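Local structure of acyl-coenzyme A oxidase 3 (Yarrowia lipolytica, 5YS9) at residues Leu68-Asp73 / Val86-Ala91; Met59-Arg64 / Leu105-Leu110; His561-Phe566 / Leu588-Ser593; Ser313-Gln318 / Ala364-Ala369. The protein oxidises acyl-CoA thioesters of various chain lengths to (2E)-enoyl-CoA with FAD, passing the electrons to oxygen to give hydrogen peroxide in peroxisomal beta-oxidation. All coordinates share one frame; numbering follows the deposited sequence.

Interaction 1: residues Leu68-Asp73 / Val86-Ala91; sequences LNVSGD and VARIAA
The side chain of Arg88 runs out from its helix past Leu68 to end against the carboxylate of Asp73, coming at it from the opposite direction. Near the start of that run the leucine lies obliquely over the arginine's aliphatic stem. Methyl CD2 of Leu68 sits 3.8 Å from Arg88 CB, and its still closer approach to CG is too tight to read much into. The same methyl also borders Ala91, one helical turn on, at 4.5 Å from its CB. Arg88 is bent twice, at chi2 (108°) and again at chi3, and these bends carry the guanidinium past the leucine to the acid. There NH2 of Arg88 gives a salt-bridging hydrogen bond to OD2 of Asp73, refined at a rather short 2.5 Å. The oxygen lies at the edge of the guanidinium, almost in its plane, and is met on its syn side but from well out of the carboxylate plane; the two flat groups are turned 32° against each other. The carbonyl O of Leu68 stands about 4.0 Å above one guanidinium face, nearer the rim than the middle. Asp73 is itself placed by a type I turn from Val70, closed by Asp73 N to Val70 O at 2.9 Å. NH2 has a second acid partner, Asp115, so an alanine here would probably leave two carboxylates without their shared counter-charge and open a gap beside Leu68. In the helical N-terminal domain, the contact fastens the connection following helix 49-63 onto helix 78-92. Helix 116-136 packs on Arg88 and Ile89, while Phe684 of the second subunit touches Ile89 and Ala90.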
loop_
_atom_site.group_PDB
_atom_site.type_symbol
_atom_site.label_atom_id
_atom_site.label_comp_id
_atom_site.label_asym_id
_atom_site.label_seq_id
_atom_site.Cartn_x
_atom_site.Cartn_y
_atom_site.Cartn_z
ATOM N N LEU A 68 14.500 -16.497 -18.721
ATOM C CA LEU A 68 13.988 -16.008 -17.443
ATOM C C LEU A 68 14.382 -14.600 -16.980
ATOM O O LEU A 68 13.711 -14.037 -16.151
ATOM C CB LEU A 68 14.256 -17.010 -16.331
ATOM C CG LEU A 68 13.685 -18.400 -16.561
ATOM C CD1 LEU A 68 13.792 -19.234 -15.304
ATOM C CD2 LEU A 68 12.262 -18.342 -17.057
ATOM N N ASN A 69 15.402 -14.017 -17.570
ATOM C CA ASN A 69 16.010 -12.833 -17.016
ATOM C C ASN A 69 14.998 -11.715 -16.772
ATOM O O ASN A 69 14.250 -11.337 -17.647
ATOM C CB ASN A 69 17.073 -12.394 -18.012
ATOM C CG ASN A 69 17.790 -11.148 -17.607
ATOM O OD1 ASN A 69 18.604 -11.158 -16.717
ATOM N ND2 ASN A 69 17.513 -10.071 -18.295
ATOM N N VAL A 70 15.016 -11.171 -15.567
ATOM C CA VAL A 70 14.037 -10.202 -15.137
ATOM C C VAL A 70 14.563 -8.795 -15.257
ATOM O O VAL A 70 13.798 -7.853 -15.143
ATOM C CB VAL A 70 13.528 -10.496 -13.710
ATOM C CG1 VAL A 70 12.726 -11.787 -13.731
ATOM C CG2 VAL A 70 14.670 -10.561 -12.699
ATOM N N SER A 71 15.843 -8.646 -15.556
ATOM C CA SER A 71 16.482 -7.313 -15.555
ATOM C C SER A 71 15.672 -6.165 -16.271
ATOM O O SER A 71 15.642 -5.041 -15.788
ATOM C CB SER A 71 17.880 -7.421 -16.117
ATOM O OG SER A 71 18.225 -6.171 -16.684
ATOM N N GLY A 72 14.994 -6.469 -17.369
ATOM C CA GLY A 72 14.268 -5.450 -18.142
ATOM C C GLY A 72 12.766 -5.496 -18.038
ATOM O O GLY A 72 12.076 -4.851 -18.816
ATOM N N ASP A 73 12.246 -6.226 -17.050
ATOM C CA ASP A 73 10.809 -6.390 -16.903
ATOM C C ASP A 73 10.104 -5.095 -16.427
ATOM O O ASP A 73 8.906 -4.944 -16.653
ATOM C CB ASP A 73 10.475 -7.562 -15.961
ATOM C CG ASP A 73 10.830 -8.939 -16.528
ATOM O OD1 ASP A 73 11.434 -9.058 -17.600
ATOM O OD2 ASP A 73 10.512 -9.938 -15.878
ATOM N N VAL A 86 4.922 -16.878 -21.640
ATOM C CA VAL A 86 4.806 -18.176 -22.305
ATOM C C VAL A 86 6.174 -18.750 -22.612
ATOM O O VAL A 86 6.422 -19.904 -22.329
ATOM C CB VAL A 86 3.913 -18.130 -23.557
ATOM C CG1 VAL A 86 3.873 -19.499 -24.240
ATOM C CG2 VAL A 86 2.500 -17.717 -23.162
ATOM N N ALA A 87 7.075 -17.921 -23.098
ATOM C CA ALA A 87 8.426 -18.350 -23.372
ATOM C C ALA A 87 9.072 -18.801 -22.078
ATOM O O ALA A 87 9.836 -19.749 -22.043
ATOM C CB ALA A 87 9.209 -17.229 -24.004
ATOM N N ARG A 88 8.765 -18.087 -21.013
ATOM C CA ARG A 88 9.255 -18.447 -19.709
ATOM C C ARG A 88 8.724 -19.816 -19.266
ATOM O O ARG A 88 9.441 -20.603 -18.696
ATOM C CB ARG A 88 8.937 -17.332 -18.712
ATOM C CG ARG A 88 10.067 -16.333 -18.522
ATOM C CD ARG A 88 9.819 -14.971 -19.143
ATOM N NE ARG A 88 9.467 -13.998 -18.133
ATOM C CZ ARG A 88 10.064 -12.832 -17.926
ATOM N NH1 ARG A 88 11.065 -12.433 -18.672
ATOM N NH2 ARG A 88 9.634 -12.056 -16.957
ATOM N N ILE A 89 7.462 -20.098 -19.553
ATOM C CA ILE A 89 6.859 -21.379 -19.230
ATOM C C ILE A 89 7.524 -22.540 -19.983
ATOM O O ILE A 89 7.734 -23.604 -19.431
ATOM C CB ILE A 89 5.323 -21.330 -19.424
ATOM C CG1 ILE A 89 4.674 -20.607 -18.250
ATOM C CG2 ILE A 89 4.712 -22.710 -19.528
ATOM C CD1 ILE A 89 3.333 -20.000 -18.554
ATOM N N ALA A 90 7.847 -22.315 -21.244
ATOM C CA ALA A 90 8.508 -23.307 -22.079
ATOM C C ALA A 90 9.887 -23.676 -21.516
ATOM O O ALA A 90 10.229 -24.866 -21.465
ATOM C CB ALA A 90 8.619 -22.801 -23.501
ATOM N N ALA A 91 10.654 -22.660 -21.093
ATOM C CA ALA A 91 11.924 -22.866 -20.386
ATOM C C ALA A 91 11.732 -23.610 -19.082
ATOM O O ALA A 91 12.361 -24.613 -18.894
ATOM C CB ALA A 91 12.643 -21.554 -20.133
#

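Interaction 2: residues Met59-Arg64 / Leu105-Leu110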
loop_
_atom_site.group_PDB
_atom_site.type_symbol
_atom_site.label_atom_id
_atom_site.label_comp_id
_atom_site.label_asym_id
_atom_site.label_seq_id
_atom_site.Cartn_x
_atom_site.Cartn_y
_atom_site.Cartn_z
ATOM N N MET A 59 18.180 -21.676 -7.125
ATOM C CA MET A 59 18.318 -20.254 -7.377
ATOM C C MET A 59 19.262 -19.985 -8.529
ATOM O O MET A 59 18.989 -19.170 -9.381
ATOM C CB MET A 59 18.814 -19.540 -6.124
ATOM C CG MET A 59 17.712 -19.063 -5.200
ATOM S SD MET A 59 18.271 -18.617 -3.558
ATOM C CE MET A 59 17.857 -16.893 -3.556
ATOM N N THR A 60 20.375 -20.695 -8.545
ATOM C CA THR A 60 21.341 -20.581 -9.625
ATOM C C THR A 60 20.817 -21.073 -10.976
ATOM O O THR A 60 21.162 -20.532 -11.996
ATOM C CB THR A 60 22.786 -21.022 -9.253
ATOM O OG1 THR A 60 23.302 -21.917 -10.231
ATOM C CG2 THR A 60 22.848 -21.667 -7.931
ATOM N N GLU A 61 19.981 -22.096 -10.963
ATOM C CA GLU A 61 19.332 -22.579 -12.172
ATOM C C GLU A 61 18.392 -21.556 -12.780
ATOM O O GLU A 61 18.290 -21.434 -13.979
ATOM C CB GLU A 61 18.576 -23.867 -11.898
ATOM C CG GLU A 61 19.409 -25.115 -12.067
ATOM C CD GLU A 61 18.843 -26.308 -11.345
ATOM O OE1 GLU A 61 17.687 -26.259 -10.922
ATOM O OE2 GLU A 61 19.557 -27.301 -11.208
ATOM N N LEU A 62 17.673 -20.852 -11.931
ATOM C CA LEU A 62 16.768 -19.814 -12.376
ATOM C C LEU A 62 17.445 -18.576 -12.925
ATOM O O LEU A 62 17.113 -18.083 -13.984
ATOM C CB LEU A 62 15.875 -19.394 -11.211
ATOM C CG LEU A 62 14.848 -20.385 -10.679
ATOM C CD1 LEU A 62 14.440 -20.040 -9.266
ATOM C CD2 LEU A 62 13.637 -20.422 -11.572
ATOM N N GLU A 63 18.419 -18.091 -12.185
ATOM C CA GLU A 63 19.085 -16.849 -12.510
ATOM C C GLU A 63 19.909 -16.908 -13.778
ATOM O O GLU A 63 20.036 -15.941 -14.496
ATOM C CB GLU A 63 19.845 -16.314 -11.314
ATOM C CG GLU A 63 21.250 -16.811 -11.171
ATOM C CD GLU A 63 21.876 -16.305 -9.909
ATOM O OE1 GLU A 63 22.824 -15.517 -10.007
ATOM O OE2 GLU A 63 21.415 -16.673 -8.826
ATOM N N ARG A 64 20.511 -18.061 -13.996
ATOM C CA ARG A 64 21.327 -18.319 -15.153
ATOM C C ARG A 64 20.532 -18.445 -16.434
ATOM O O ARG A 64 21.078 -18.309 -17.506
ATOM C CB ARG A 64 22.196 -19.542 -14.921
ATOM C CG ARG A 64 23.403 -19.275 -14.049
ATOM C CD ARG A 64 24.258 -20.510 -13.937
ATOM N NE ARG A 64 25.506 -20.279 -13.241
ATOM C CZ ARG A 64 26.411 -21.215 -13.027
ATOM N NH1 ARG A 64 26.194 -22.434 -13.456
ATOM N NH2 ARG A 64 27.524 -20.935 -12.384
ATOM N N LEU A 105 7.842 -27.236 -6.110
ATOM C CA LEU A 105 7.202 -26.191 -5.296
ATOM C C LEU A 105 8.168 -25.019 -4.979
ATOM O O LEU A 105 7.800 -23.848 -5.099
ATOM C CB LEU A 105 6.648 -26.779 -3.993
ATOM C CG LEU A 105 5.929 -25.778 -3.066
ATOM C CD1 LEU A 105 4.697 -25.197 -3.767
ATOM C CD2 LEU A 105 5.540 -26.405 -1.736
ATOM N N LEU A 106 9.397 -25.375 -4.615
ATOM C CA LEU A 106 10.359 -24.456 -4.095
ATOM C C LEU A 106 10.981 -23.676 -5.262
ATOM O O LEU A 106 11.250 -22.494 -5.123
ATOM C CB LEU A 106 11.374 -25.221 -3.273
ATOM C CG LEU A 106 11.955 -24.710 -1.957
ATOM C CD1 LEU A 106 10.966 -24.044 -1.008
ATOM C CD2 LEU A 106 12.640 -25.902 -1.267
ATOM N N ARG A 107 11.118 -24.308 -6.418
ATOM C CA ARG A 107 11.512 -23.595 -7.617
ATOM C C ARG A 107 10.495 -22.542 -8.042
ATOM O O ARG A 107 10.868 -21.444 -8.399
ATOM C CB ARG A 107 11.742 -24.556 -8.770
ATOM C CG ARG A 107 12.437 -23.914 -9.955
ATOM C CD ARG A 107 12.315 -24.742 -11.215
ATOM N NE ARG A 107 13.089 -25.965 -11.146
ATOM C CZ ARG A 107 14.400 -26.013 -11.248
ATOM N NH1 ARG A 107 15.087 -24.907 -11.426
ATOM N NH2 ARG A 107 15.025 -27.162 -11.166
ATOM N N SER A 108 9.213 -22.873 -7.999
ATOM C CA SER A 108 8.199 -21.901 -8.317
ATOM C C SER A 108 8.075 -20.765 -7.253
ATOM O O SER A 108 7.684 -19.668 -7.588
ATOM C CB SER A 108 6.872 -22.573 -8.690
ATOM O OG SER A 108 6.113 -22.856 -7.561
ATOM N N GLN A 109 8.481 -20.990 -6.017
ATOM C CA GLN A 109 8.408 -19.950 -4.975
ATOM C C GLN A 109 9.629 -19.003 -5.036
ATOM O O GLN A 109 9.539 -17.782 -4.868
ATOM C CB GLN A 109 8.400 -20.589 -3.583
ATOM C CG GLN A 109 7.123 -21.237 -3.077
ATOM C CD GLN A 109 7.319 -21.806 -1.652
ATOM O OE1 GLN A 109 8.199 -22.671 -1.416
ATOM N NE2 GLN A 109 6.530 -21.314 -0.704
ATOM N N LEU A 110 10.789 -19.599 -5.219
ATOM C CA LEU A 110 11.998 -18.840 -5.481
ATOM C C LEU A 110 11.840 -17.893 -6.702
ATOM O O LEU A 110 12.292 -16.760 -6.660
ATOM C CB LEU A 110 13.192 -19.779 -5.682
ATOM C CG LEU A 110 13.600 -20.602 -4.442
ATOM C CD1 LEU A 110 14.484 -21.745 -4.886
ATOM C CD2 LEU A 110 14.296 -19.728 -3.406
#
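Met59, Leu62 and Glu61 on one helix meet Leu110 and Arg107 on another, in a helix-helix packing of the all-helical N-terminal domain of the acyl-CoA oxidase. The short segments cross at -53°, with their axes 10.1 Å apart at closest approach. The apolar part is made by Met59, Leu62 and Leu110, with the stem of Arg107. Leu62 reaches over with both methyls: CD1 lies 3.8 Å from CB of Leu110, and CD2 rests 4.0 Å from CG of Arg107, on the aliphatic part of that arginine. Met59 crosses Leu110 at about a right angle, its CG 3.9 Å from CD2 of the leucine and its sulfur a little farther from the same methyl. Phe643 of helix 641-644 packs against Met59 and Leu62, and Leu58 closes in on Leu110 from the same helix as the methionine. The ionic part is a single salt bridge. Arg107 starts with CG anti to the backbone N (chi1 -168°), then bends at chi3, which turns its guanidinium across the end of Glu61. The glutamate arrives at the guanidinium edge, with the carboxylate plane 22° from that of the arginine. Asp99 takes the NE side of Arg107, so the cation has two acid partners, which probably stabilises its charge. The grip on Glu61 is end-on but converges on one oxygen: NH2 of Arg107 reaches OE1 of Glu61 from the syn side, tilted out of the carboxylate plane, at 2.8 Å, and NH1 of Arg107 reaches the same OE1 from the anti side, closer to that plane, at 3.0 Å.

Interaction 3: residues His561-Phe566 / Leu588-Ser593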
loop_
_atom_site.group_PDB
_atom_site.type_symbol
_atom_site.label_atom_id
_atom_site.label_comp_id
_atom_site.label_asym_id
_atom_site.label_seq_id
_atom_site.Cartn_x
_atom_site.Cartn_y
_atom_site.Cartn_z
ATOM N N HIS A 561 0.960 -16.686 18.076
ATOM C CA HIS A 561 1.557 -17.817 17.340
ATOM C C HIS A 561 2.922 -17.517 16.642
ATOM O O HIS A 561 3.835 -18.344 16.684
ATOM C CB HIS A 561 0.537 -18.497 16.383
ATOM C CG HIS A 561 0.900 -19.913 16.068
ATOM N ND1 HIS A 561 0.984 -20.891 17.042
ATOM C CD2 HIS A 561 1.279 -20.502 14.908
ATOM C CE1 HIS A 561 1.377 -22.027 16.487
ATOM N NE2 HIS A 561 1.558 -21.818 15.193
ATOM N N LEU A 562 3.058 -16.347 16.012
ATOM C CA LEU A 562 4.357 -15.870 15.444
ATOM C C LEU A 562 5.467 -15.797 16.486
ATOM O O LEU A 562 6.570 -16.207 16.231
ATOM C CB LEU A 562 4.198 -14.465 14.798
ATOM C CG LEU A 562 3.436 -14.424 13.461
ATOM C CD1 LEU A 562 2.766 -13.090 13.208
ATOM C CD2 LEU A 562 4.385 -14.778 12.333
ATOM N N VAL A 563 5.146 -15.244 17.652
ATOM C CA VAL A 563 6.060 -15.151 18.794
ATOM C C VAL A 563 6.496 -16.561 19.238
ATOM O O VAL A 563 7.670 -16.868 19.383
ATOM C CB VAL A 563 5.339 -14.422 19.964
ATOM C CG1 VAL A 563 6.119 -14.528 21.278
ATOM C CG2 VAL A 563 5.050 -12.964 19.601
ATOM N N THR A 564 5.520 -17.421 19.454
ATOM C CA THR A 564 5.780 -18.774 19.904
ATOM C C THR A 564 6.634 -19.539 18.915
ATOM O O THR A 564 7.664 -20.106 19.289
ATOM C CB THR A 564 4.447 -19.452 20.232
ATOM O OG1 THR A 564 4.067 -18.944 21.501
ATOM C CG2 THR A 564 4.550 -20.924 20.328
ATOM N N ALA A 565 6.251 -19.502 17.647
ATOM C CA ALA A 565 7.001 -20.237 16.628
ATOM C C ALA A 565 8.434 -19.750 16.470
ATOM O O ALA A 565 9.340 -20.573 16.283
ATOM C CB ALA A 565 6.277 -20.209 15.303
ATOM N N PHE A 566 8.662 -18.437 16.581
ATOM C CA PHE A 566 10.036 -17.933 16.537
ATOM C C PHE A 566 10.911 -18.567 17.647
ATOM O O PHE A 566 11.931 -19.191 17.368
ATOM C CB PHE A 566 10.044 -16.392 16.627
ATOM C CG PHE A 566 11.214 -15.708 15.930
ATOM C CD1 PHE A 566 12.384 -16.385 15.556
ATOM C CD2 PHE A 566 11.156 -14.341 15.698
ATOM C CE1 PHE A 566 13.449 -15.705 14.953
ATOM C CE2 PHE A 566 12.220 -13.658 15.095
ATOM C CZ PHE A 566 13.362 -14.337 14.735
ATOM N N LEU A 588 13.250 -8.453 19.852
ATOM C CA LEU A 588 12.850 -7.200 19.168
ATOM C C LEU A 588 11.474 -7.393 18.572
ATOM O O LEU A 588 10.568 -6.612 18.845
ATOM C CB LEU A 588 13.861 -6.783 18.098
ATOM C CG LEU A 588 13.602 -5.471 17.341
ATOM C CD1 LEU A 588 13.281 -4.251 18.252
ATOM C CD2 LEU A 588 14.793 -5.178 16.448
ATOM N N PHE A 589 11.282 -8.487 17.832
ATOM C CA PHE A 589 9.963 -8.778 17.305
ATOM C C PHE A 589 8.912 -8.680 18.416
ATOM O O PHE A 589 7.933 -7.919 18.312
ATOM C CB PHE A 589 9.921 -10.150 16.617
ATOM C CG PHE A 589 8.563 -10.522 16.124
ATOM C CD1 PHE A 589 7.936 -9.757 15.141
ATOM C CD2 PHE A 589 7.867 -11.598 16.681
ATOM C CE1 PHE A 589 6.639 -10.075 14.712
ATOM C CE2 PHE A 589 6.586 -11.928 16.237
ATOM C CZ PHE A 589 5.980 -11.173 15.246
ATOM N N THR A 590 9.163 -9.410 19.490
ATOM C CA THR A 590 8.159 -9.677 20.463
ATOM C C THR A 590 7.861 -8.420 21.297
ATOM O O THR A 590 6.683 -8.104 21.579
ATOM C CB THR A 590 8.553 -10.893 21.333
ATOM O OG1 THR A 590 8.640 -12.083 20.527
ATOM C CG2 THR A 590 7.532 -11.119 22.428
ATOM N N LEU A 591 8.919 -7.703 21.680
ATOM C CA LEU A 591 8.759 -6.483 22.463
ATOM C C LEU A 591 8.198 -5.327 21.638
ATOM O O LEU A 591 7.475 -4.467 22.149
ATOM C CB LEU A 591 10.087 -6.116 23.069
ATOM C CG LEU A 591 10.511 -7.121 24.168
ATOM C CD1 LEU A 591 12.001 -7.132 24.375
ATOM C CD2 LEU A 591 9.805 -6.785 25.481
ATOM N N TRP A 592 8.563 -5.295 20.357
ATOM C CA TRP A 592 8.032 -4.308 19.445
ATOM C C TRP A 592 6.505 -4.542 19.324
ATOM O O TRP A 592 5.710 -3.599 19.483
ATOM C CB TRP A 592 8.791 -4.345 18.089
ATOM C CG TRP A 592 8.133 -3.571 17.024
ATOM C CD1 TRP A 592 8.107 -2.220 16.893
ATOM C CD2 TRP A 592 7.370 -4.100 15.953
ATOM N NE1 TRP A 592 7.388 -1.869 15.809
ATOM C CE2 TRP A 592 6.909 -2.996 15.197
ATOM C CE3 TRP A 592 7.003 -5.398 15.566
ATOM C CZ2 TRP A 592 6.097 -3.138 14.050
ATOM C CZ3 TRP A 592 6.174 -5.545 14.422
ATOM C CH2 TRP A 592 5.735 -4.410 13.678
ATOM N N SER A 593 6.122 -5.811 19.116
ATOM C CA SER A 593 4.720 -6.208 19.015
ATOM C C SER A 593 3.903 -5.823 20.234
ATOM O O SER A 593 2.734 -5.460 20.097
ATOM C CB SER A 593 4.605 -7.712 18.834
ATOM O OG SER A 593 5.251 -8.137 17.669
#
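Val563 packs against both Phe589 and Thr590, where two nearly antiparallel helices (160° between their directions) pass 10.1 Å apart. Its CB is already near the partner, 4.1 Å from OG1 of Thr590. From there the two methyls part. CG1, anti to the backbone N (chi1 169°), meets the threonine alone and comes to 3.6 Å from its OG1 and 3.9 Å from its CG2. The valine's CG2, anti to the carbonyl carbon, touches Phe589 as well, lying 3.8 Å from CE2 of that ring while also close to the threonine oxygen. That oxygen is not left wanting beside two methyls, because it is hydrogen-bonded to Ala586 O of its own helix. Leu562 adds its CB at 3.8 Å from the same CE2, so two successive residues of the facing helix touch this atom of the Phe589 ring. Phe566, one turn on, meets Phe589 more loosely, presenting its own edge with CD2 4.4 Å from CD2 of the other ring. Phe589 also stands edge-to-face with Phe361. With an alanine in place of the valine, both methyls would be gone, which would probably strip part of the cover from the Phe589 ring and open a gap beside Thr590. The contact lies in the C-terminal helical part, joining helix 547-573 to helix 579-596. Helix 507-534 covers it through Trp514 and Leu510, helix 349-385 packs on Phe566, and helix 609-628 lies behind Leu588 and Leu591.

Interaction 4: residues Ser313-Gln318 / Ala364-Ala369; sequences SFFVSQ and AMKMAA
Lys366 lays its hydrocarbon chain across the face of the Phe314 ring. CB of Lys366 makes a CH-pi contact, 3.9 Å from the ring centroid and 23° off the ring normal. CD, farther out, lies 3.6 Å from CD2 of the phenylalanine, so the chain follows the ring rather than touching it at one point. The bend at chi2 (53°) is what folds CD back over the ring. Lys366 CE also approaches CZ of Phe315, though only at 4.5 Å. On the other flank Met365 extends its thioether toward the small residues: SD lies 4.0 Å from CB of Ser313 and 4.1 Å from OG of Ser317, a packing contact without a hydrogen bond. CB of Met365 and CB of Phe314 approach loosely, at 4.4 Å.

The second shell fixes these groups. The ammonium of this buried lysine is drawn away from the ring to a salt bridge with Asp370 and a hydrogen bond to Leu45 O. Ser317 turns its hydroxyl back along its own helix, giving a 2.8 Å hydrogen bond from OG to Ser313 O, and that carbonyl also accepts the Ser317 backbone N from the other face of its plane. Ser313 OG is held by Met309 O.

Helices 300-330 and 349-385 run nearly antiparallel here (163°, axes 9.0 Å apart), as two members of the C-alpha1 helical bundle. Helix 391-428 packs on Ser313, Ser317 and Met365, His46 of helix 38-46 borders Phe314 and Lys366, and helix 547-573 covers Ala364 and Met367.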
loop_
_atom_site.group_PDB
_atom_site.type_symbol
_atom_site.label_atom_id
_atom_site.label_comp_id
_atom_site.label_asym_id
_atom_site.label_seq_id
_atom_site.Cartn_x
_atom_site.Cartn_y
_atom_site.Cartn_z
ATOM N N SER A 313 5.393 -15.134 1.812
ATOM C CA SER A 313 5.491 -13.844 2.474
ATOM C C SER A 313 6.946 -13.614 2.915
ATOM O O SER A 313 7.497 -12.469 2.833
ATOM C CB SER A 313 4.508 -13.715 3.640
ATOM O OG SER A 313 3.157 -13.767 3.190
ATOM N N PHE A 314 7.574 -14.699 3.350
ATOM C CA PHE A 314 8.976 -14.647 3.673
ATOM C C PHE A 314 9.836 -14.366 2.454
ATOM O O PHE A 314 10.645 -13.421 2.437
ATOM C CB PHE A 314 9.441 -15.952 4.338
ATOM C CG PHE A 314 10.924 -16.117 4.318
ATOM C CD1 PHE A 314 11.710 -15.354 5.150
ATOM C CD2 PHE A 314 11.533 -16.981 3.404
ATOM C CE1 PHE A 314 13.088 -15.482 5.140
ATOM C CE2 PHE A 314 12.923 -17.108 3.370
ATOM C CZ PHE A 314 13.698 -16.361 4.251
ATOM N N PHE A 315 9.675 -15.227 1.462
ATOM C CA PHE A 315 10.430 -15.159 0.251
ATOM C C PHE A 315 10.425 -13.796 -0.446
ATOM O O PHE A 315 11.451 -13.399 -0.979
ATOM C CB PHE A 315 9.954 -16.245 -0.715
ATOM C CG PHE A 315 10.488 -17.616 -0.393
ATOM C CD1 PHE A 315 11.871 -17.847 -0.339
ATOM C CD2 PHE A 315 9.623 -18.679 -0.135
ATOM C CE1 PHE A 315 12.362 -19.116 -0.070
ATOM C CE2 PHE A 315 10.106 -19.954 0.160
ATOM C CZ PHE A 315 11.470 -20.172 0.188
ATOM N N VAL A 316 9.291 -13.091 -0.448
ATOM C CA VAL A 316 9.222 -11.741 -0.998
ATOM C C VAL A 316 9.787 -10.713 -0.027
ATOM O O VAL A 316 10.546 -9.862 -0.433
ATOM C CB VAL A 316 7.792 -11.348 -1.459
ATOM C CG1 VAL A 316 7.717 -9.899 -1.985
ATOM C CG2 VAL A 316 7.381 -12.272 -2.567
ATOM N N SER A 317 9.379 -10.761 1.229
ATOM C CA SER A 317 9.786 -9.751 2.188
ATOM C C SER A 317 11.302 -9.571 2.324
ATOM O O SER A 317 11.763 -8.434 2.421
ATOM C CB SER A 317 9.194 -10.034 3.572
ATOM O OG SER A 317 7.805 -9.817 3.559
ATOM N N GLN A 318 12.036 -10.683 2.359
ATOM C CA GLN A 318 13.484 -10.679 2.529
ATOM C C GLN A 318 14.225 -9.832 1.470
ATOM O O GLN A 318 15.311 -9.256 1.721
ATOM C CB GLN A 318 14.021 -12.114 2.519
ATOM C CG GLN A 318 13.738 -12.867 1.224
ATOM C CD GLN A 318 14.394 -14.241 1.125
ATOM O OE1 GLN A 318 15.179 -14.636 1.951
ATOM N NE2 GLN A 318 14.068 -14.950 0.081
ATOM N N ALA A 364 10.547 -14.261 11.346
ATOM C CA ALA A 364 9.440 -14.847 12.077
ATOM C C ALA A 364 8.416 -15.493 11.163
ATOM O O ALA A 364 7.861 -16.533 11.478
ATOM C CB ALA A 364 8.779 -13.802 12.950
ATOM N N MET A 365 8.144 -14.856 10.040
ATOM C CA MET A 365 7.269 -15.440 9.056
ATOM C C MET A 365 7.803 -16.810 8.658
ATOM O O MET A 365 7.078 -17.789 8.712
ATOM C CB MET A 365 7.129 -14.566 7.834
ATOM C CG MET A 365 6.144 -13.411 7.972
ATOM S SD MET A 365 6.520 -12.182 6.708
ATOM C CE MET A 365 5.040 -11.285 6.897
ATOM N N LYS A 366 9.069 -16.902 8.289
ATOM C CA LYS A 366 9.606 -18.221 7.930
ATOM C C LYS A 366 9.462 -19.286 9.079
ATOM O O LYS A 366 9.057 -20.413 8.830
ATOM C CB LYS A 366 11.062 -18.092 7.424
ATOM C CG LYS A 366 11.639 -19.295 6.692
ATOM C CD LYS A 366 10.759 -19.777 5.514
ATOM C CE LYS A 366 11.488 -20.791 4.612
ATOM N NZ LYS A 366 12.090 -21.879 5.454
ATOM N N MET A 367 9.747 -18.920 10.322
ATOM C CA MET A 367 9.616 -19.864 11.434
ATOM C C MET A 367 8.174 -20.350 11.615
ATOM O O MET A 367 7.958 -21.515 11.938
ATOM C CB MET A 367 10.150 -19.251 12.743
ATOM C CG MET A 367 11.646 -18.928 12.741
ATOM S SD MET A 367 12.560 -20.339 12.110
ATOM C CE MET A 367 12.986 -19.910 10.416
ATOM N N ALA A 368 7.198 -19.492 11.368
ATOM C CA ALA A 368 5.800 -19.923 11.441
ATOM C C ALA A 368 5.381 -20.867 10.281
ATOM O O ALA A 368 4.614 -21.793 10.453
ATOM C CB ALA A 368 4.891 -18.731 11.524
ATOM N N ALA A 369 5.899 -20.647 9.102
ATOM C CA ALA A 369 5.768 -21.613 8.027
ATOM C C ALA A 369 6.392 -22.970 8.339
ATOM O O ALA A 369 5.845 -23.991 7.957
ATOM C CB ALA A 369 6.388 -21.059 6.741
#

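From the N terminus, residues 59-64 come first and are joined to 105-110 by interaction 2, closing a loop of some forty residues. Interaction 1 (68-73 with 86-91) is nested inside that loop, and the two touch where Leu68 CD1 meets Leu62 O at 3.8 Å. Interaction 4 then closes 313-318 onto 364-369, and interaction 3 joins 561-566 to 588-593 late in the chain; both are in series with what precedes, and no loops cross. Phe315 links interaction 4 to helix 101-111 of interaction 2, and Phe566 packs interaction 3 against Ala364 and Met367. The contacts thus run from N-terminal domain through the C-alpha1 bundle to the C-terminal helices.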